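Local coordinates for protein D-galactonate dehydratase family member SEN1436 (Salmonella enterica subsp. enterica serovar Enteritidis, PDB 3TW9) that catalyses, at a low rate in vitro, the magnesium-dependent dehydration of D-gluconate to 2-dehydro-3-deoxy-D-gluconate, with no significant role in gluconate breakdown suggested in vivo, at residues Ser325-Gly328 / Pro332-Lys335; Arg334-Tyr339 / Thr347-Pro352. All blocks are in the same frame, centred on the assembly; numbering follows the deposited sequence.

Contact 1. Residues Ser325-Gly328 / Pro332-Lys335; sequences STIG and PARK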
loop_
_atom_site.group_PDB
_atom_site.type_symbol
_atom_site.label_atom_id
_atom_site.label_comp_id
_atom_site.label_asym_id
_atom_site.label_seq_id
_atom_site.Cartn_x
_atom_site.Cartn_y
_atom_site.Cartn_z
ATOM N N SER C 325 13.539 3.944 9.158
ATOM C CA SER C 325 14.070 2.821 9.930
ATOM C C SER C 325 13.344 2.640 11.266
ATOM O O SER C 325 13.235 1.519 11.766
ATOM C CB SER C 325 15.573 2.925 10.163
ATOM O OG SER C 325 15.884 4.049 10.979
ATOM N N THR C 326 12.833 3.743 11.799
ATOM C CA THR C 326 12.203 3.783 13.121
ATOM C C THR C 326 10.711 3.294 13.089
ATOM O O THR C 326 10.122 3.064 14.128
ATOM C CB THR C 326 12.464 5.180 13.772
ATOM O OG1 THR C 326 13.890 5.416 13.773
ATOM C CG2 THR C 326 11.985 5.243 15.209
ATOM N N ILE C 327 10.153 3.117 11.894
ATOM C CA ILE C 327 8.874 2.402 11.724
ATOM C C ILE C 327 9.086 1.009 11.113
ATOM O O ILE C 327 8.130 0.324 10.777
ATOM C CB ILE C 327 7.822 3.229 10.928
ATOM C CG1 ILE C 327 8.323 3.573 9.514
ATOM C CG2 ILE C 327 7.454 4.494 11.721
ATOM C CD1 ILE C 327 7.260 4.136 8.595
ATOM N N GLY C 328 10.353 0.595 10.984
ATOM C CA GLY C 328 10.647 -0.779 10.607
ATOM C C GLY C 328 11.049 -1.073 9.178
ATOM O O GLY C 328 11.006 -2.221 8.775
ATOM N N PRO C 332 7.190 -1.529 5.830
ATOM C CA PRO C 332 6.113 -0.717 6.416
ATOM C C PRO C 332 5.989 0.708 5.895
ATOM O O PRO C 332 4.861 1.227 5.818
ATOM C CB PRO C 332 6.447 -0.720 7.911
ATOM C CG PRO C 332 7.919 -1.026 7.955
ATOM C CD PRO C 332 8.122 -2.012 6.867
ATOM N N ALA C 333 7.106 1.349 5.529
ATOM C CA ALA C 333 7.052 2.735 5.048
ATOM C C ALA C 333 6.287 2.831 3.727
ATOM O O ALA C 333 5.539 3.784 3.516
ATOM C CB ALA C 333 8.443 3.321 4.889
ATOM N N ARG C 334 6.484 1.854 2.855
ATOM C CA ARG C 334 5.768 1.750 1.591
ATOM C C ARG C 334 4.259 1.630 1.831
ATOM O O ARG C 334 3.457 2.299 1.158
ATOM C CB ARG C 334 6.280 0.535 0.798
ATOM C CG ARG C 334 6.544 0.814 -0.647
ATOM C CD ARG C 334 5.293 0.762 -1.463
ATOM N NE ARG C 334 5.259 1.866 -2.413
ATOM C CZ ARG C 334 4.653 1.842 -3.597
ATOM N NH1 ARG C 334 4.012 0.761 -4.025
ATOM N NH2 ARG C 334 4.699 2.920 -4.359
ATOM N N LYS C 335 3.879 0.807 2.800
ATOM C CA LYS C 335 2.460 0.620 3.148
ATOM C C LYS C 335 1.869 1.918 3.650
ATOM O O LYS C 335 0.742 2.270 3.277
ATOM C CB LYS C 335 2.266 -0.500 4.168
ATOM C CG LYS C 335 2.579 -1.849 3.587
ATOM C CD LYS C 335 2.305 -2.930 4.594
ATOM C CE LYS C 335 2.830 -4.251 4.051
ATOM N NZ LYS C 335 2.976 -5.227 5.171
#

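Contact 2. Residues Arg334-Tyr339 / Thr347-Pro352; sequences RKLAVY and TAWHGP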
loop_
_atom_site.group_PDB
_atom_site.type_symbol
_atom_site.label_atom_id
_atom_site.label_comp_id
_atom_site.label_asym_id
_atom_site.label_seq_id
_atom_site.Cartn_x
_atom_site.Cartn_y
_atom_site.Cartn_z
ATOM N N ARG C 334 6.484 1.854 2.855
ATOM C CA ARG C 334 5.768 1.750 1.591
ATOM C C ARG C 334 4.259 1.630 1.831
ATOM O O ARG C 334 3.457 2.299 1.158
ATOM C CB ARG C 334 6.280 0.535 0.798
ATOM C CG ARG C 334 6.544 0.814 -0.647
ATOM C CD ARG C 334 5.293 0.762 -1.463
ATOM N NE ARG C 334 5.259 1.866 -2.413
ATOM C CZ ARG C 334 4.653 1.842 -3.597
ATOM N NH1 ARG C 334 4.012 0.761 -4.025
ATOM N NH2 ARG C 334 4.699 2.920 -4.359
ATOM N N LYS C 335 3.879 0.807 2.800
ATOM C CA LYS C 335 2.460 0.620 3.148
ATOM C C LYS C 335 1.869 1.918 3.650
ATOM O O LYS C 335 0.742 2.270 3.277
ATOM C CB LYS C 335 2.266 -0.500 4.168
ATOM C CG LYS C 335 2.579 -1.849 3.587
ATOM C CD LYS C 335 2.305 -2.930 4.594
ATOM C CE LYS C 335 2.830 -4.251 4.051
ATOM N NZ LYS C 335 2.976 -5.227 5.171
ATOM N N LEU C 336 2.662 2.649 4.445
ATOM C CA LEU C 336 2.222 3.907 5.015
ATOM C C LEU C 336 2.095 4.975 3.910
ATOM O O LEU C 336 1.148 5.749 3.900
ATOM C CB LEU C 336 3.221 4.336 6.090
ATOM C CG LEU C 336 3.128 5.737 6.705
ATOM C CD1 LEU C 336 1.715 6.035 7.213
ATOM C CD2 LEU C 336 4.121 5.778 7.847
ATOM N N ALA C 337 3.051 4.996 2.985
ATOM C CA ALA C 337 3.016 5.920 1.832
ATOM C C ALA C 337 1.732 5.703 1.022
ATOM O O ALA C 337 1.048 6.650 0.658
ATOM C CB ALA C 337 4.238 5.683 0.938
ATOM N N VAL C 338 1.405 4.438 0.781
ATOM C CA VAL C 338 0.161 4.048 0.093
ATOM C C VAL C 338 -1.096 4.412 0.899
ATOM O O VAL C 338 -2.057 4.951 0.345
ATOM C CB VAL C 338 0.168 2.516 -0.259
ATOM C CG1 VAL C 338 -1.230 2.036 -0.647
ATOM C CG2 VAL C 338 1.189 2.207 -1.368
ATOM N N TYR C 339 -1.082 4.166 2.213
ATOM C CA TYR C 339 -2.246 4.499 3.061
ATOM C C TYR C 339 -2.450 6.032 3.011
ATOM O O TYR C 339 -3.547 6.512 2.835
ATOM C CB TYR C 339 -2.018 4.008 4.515
ATOM C CG TYR C 339 -3.317 3.856 5.301
ATOM C CD1 TYR C 339 -3.997 2.663 5.283
ATOM C CD2 TYR C 339 -3.849 4.916 6.043
ATOM C CE1 TYR C 339 -5.198 2.505 5.961
ATOM C CE2 TYR C 339 -5.056 4.770 6.752
ATOM C CZ TYR C 339 -5.713 3.540 6.702
ATOM O OH TYR C 339 -6.917 3.327 7.353
ATOM N N THR C 347 4.158 12.338 1.456
ATOM C CA THR C 347 5.278 11.837 2.274
ATOM C C THR C 347 6.345 12.899 2.525
ATOM O O THR C 347 6.585 13.765 1.689
ATOM C CB THR C 347 5.882 10.571 1.660
ATOM O OG1 THR C 347 6.581 10.907 0.452
ATOM C CG2 THR C 347 4.793 9.538 1.384
ATOM N N ALA C 348 6.954 12.857 3.706
ATOM C CA ALA C 348 8.063 13.771 4.024
ATOM C C ALA C 348 8.988 13.035 4.970
ATOM O O ALA C 348 9.211 13.458 6.109
ATOM C CB ALA C 348 7.564 15.093 4.598
ATOM N N TRP C 349 9.587 11.968 4.456
ATOM C CA TRP C 349 10.409 11.098 5.343
ATOM C C TRP C 349 11.487 11.890 6.053
ATOM O O TRP C 349 12.068 12.829 5.480
ATOM C CB TRP C 349 11.064 9.999 4.551
ATOM C CG TRP C 349 10.114 9.186 3.730
ATOM C CD1 TRP C 349 10.194 8.971 2.378
ATOM C CD2 TRP C 349 8.946 8.458 4.190
ATOM N NE1 TRP C 349 9.157 8.158 1.971
ATOM C CE2 TRP C 349 8.379 7.831 3.053
ATOM C CE3 TRP C 349 8.329 8.283 5.448
ATOM C CZ2 TRP C 349 7.223 7.023 3.125
ATOM C CZ3 TRP C 349 7.155 7.494 5.523
ATOM C CH2 TRP C 349 6.631 6.861 4.363
ATOM N N HIS C 350 11.749 11.514 7.303
ATOM C CA HIS C 350 12.730 12.199 8.115
ATOM C C HIS C 350 14.114 12.094 7.472
ATOM O O HIS C 350 14.526 11.008 7.085
ATOM C CB HIS C 350 12.742 11.611 9.517
ATOM C CG HIS C 350 13.372 12.502 10.537
ATOM N ND1 HIS C 350 14.018 12.003 11.648
ATOM C CD2 HIS C 350 13.494 13.852 10.599
ATOM C CE1 HIS C 350 14.492 13.009 12.362
ATOM N NE2 HIS C 350 14.172 14.140 11.760
ATOM N N GLY C 351 14.780 13.245 7.338
ATOM C CA GLY C 351 16.119 13.308 6.719
ATOM C C GLY C 351 17.114 14.150 7.503
ATOM O O GLY C 351 17.616 15.179 7.003
ATOM N N PRO C 352 17.428 13.725 8.742
ATOM C CA PRO C 352 18.317 14.504 9.591
ATOM C C PRO C 352 19.774 14.062 9.369
ATOM O O PRO C 352 20.070 13.435 8.344
ATOM C CB PRO C 352 17.837 14.094 10.981
ATOM C CG PRO C 352 17.553 12.618 10.817
ATOM C CD PRO C 352 16.997 12.481 9.423
#

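Contact 1. Residues Ser325-Gly328 / Pro332-Lys335
Pro332 and Ala333, in the first turn of helix 330-342, pack against Ile327 and Gly328 of the loop that leads into it. The apolar part rests on the delta carbon of Ile327. With chi1 at 60°, CG1 lies between the backbone N and the carbonyl carbon, and the extended chi2 of 169° carries CD1 along to the helix, where it lies 3.8 Å from Ala333 CA and 4.0 Å from Ala333 CB.

A second group of contacts sets the proline ring against loop backbone. Pro332 CG comes to 3.1 Å from Ile327 O and 3.4 Å from Gly328 C, a close fit, while Pro332 CD lies 3.5 Å from Gly328 O. Gly328 has a positive phi (102°) that suits a residue without a side chain; its N makes only a weak hydrogen bond, 3.1 Å, to Ser325 O across the preceding turn.

Around this corner, Trp97 of helix 93-101 donates from NE1 to Gly328 O and also touches Pro332. Helix 110-131 borders Ser325, and Leu366 of helix 357-369 packs on Ala333, so the turn between strand 319-320 and helix 330-342 meets helices 93-101, 110-131 and 357-369.

Contact 2. Residues Arg334-Tyr339 / Thr347-Pro352
Segment 334-339 is regular helix, and segment 347-352 leaves the end of strand 346-347 as an extended loop, the two backbones coming nearest at Ala337 and Thr347, whose CA atoms are 6.4 Å apart. Between them the contact is wholly apolar. Ala337 CB sits at the meeting point, 3.9 Å from Thr347 CG2 and 3.9 Å from Trp349 CZ2. It reaches the indole at the edge, near the ring plane, as does Leu336 CD2, which lies 4.2 Å from Trp349 CZ3. The benzo end of the indole thus abuts the helix. Trp349 CG is anti to the carbonyl carbon (chi1 -54°), which sets it beside the backbone N, so that the ring lies back along the chain toward Thr347, whose CB stands 3.9 Å above one face, offset toward the rim.

Asn363, Leu366 and Asp367 of helix 357-369 also touch the indole. Farther along, the His350 ring has Pro352 CD 3.7 Å over its centre, and ND1 is hydrogen-bonded to His323 ND1. In this barrel domain of the enolase superfamily, the outer helix packs on a barrel strand's end and the following loop, which bears His350, probably substrate-binding, and Pro352, probably important for activity and specificity.

How the contacts relate
Both contacts use helix 330-342, and their ranges overlap at Arg334 and Lys335, but the touching helix residues differ: Pro332 and Ala333 against Leu336 and Ala337. Contact 1 involves the loop entering the helix's first turn; contact 2, about a turn further along, the strand and loop that follow the helix. Contact 1 is partly buried and mixes aliphatic packing with proline against backbone carbonyl groups; contact 2 is fully buried, with methyl groups meeting an indole edge. The two are continuous, since Ile327 CD1 lies 3.6 Å from Leu336 CD2 and Ala333 O is 3.4 Å from Trp349 CH2. Contact 2 runs into the substrate site, whereas Lys335 NZ forms salt bridges with Glu94 of its own chain and Glu341 of the second subunit.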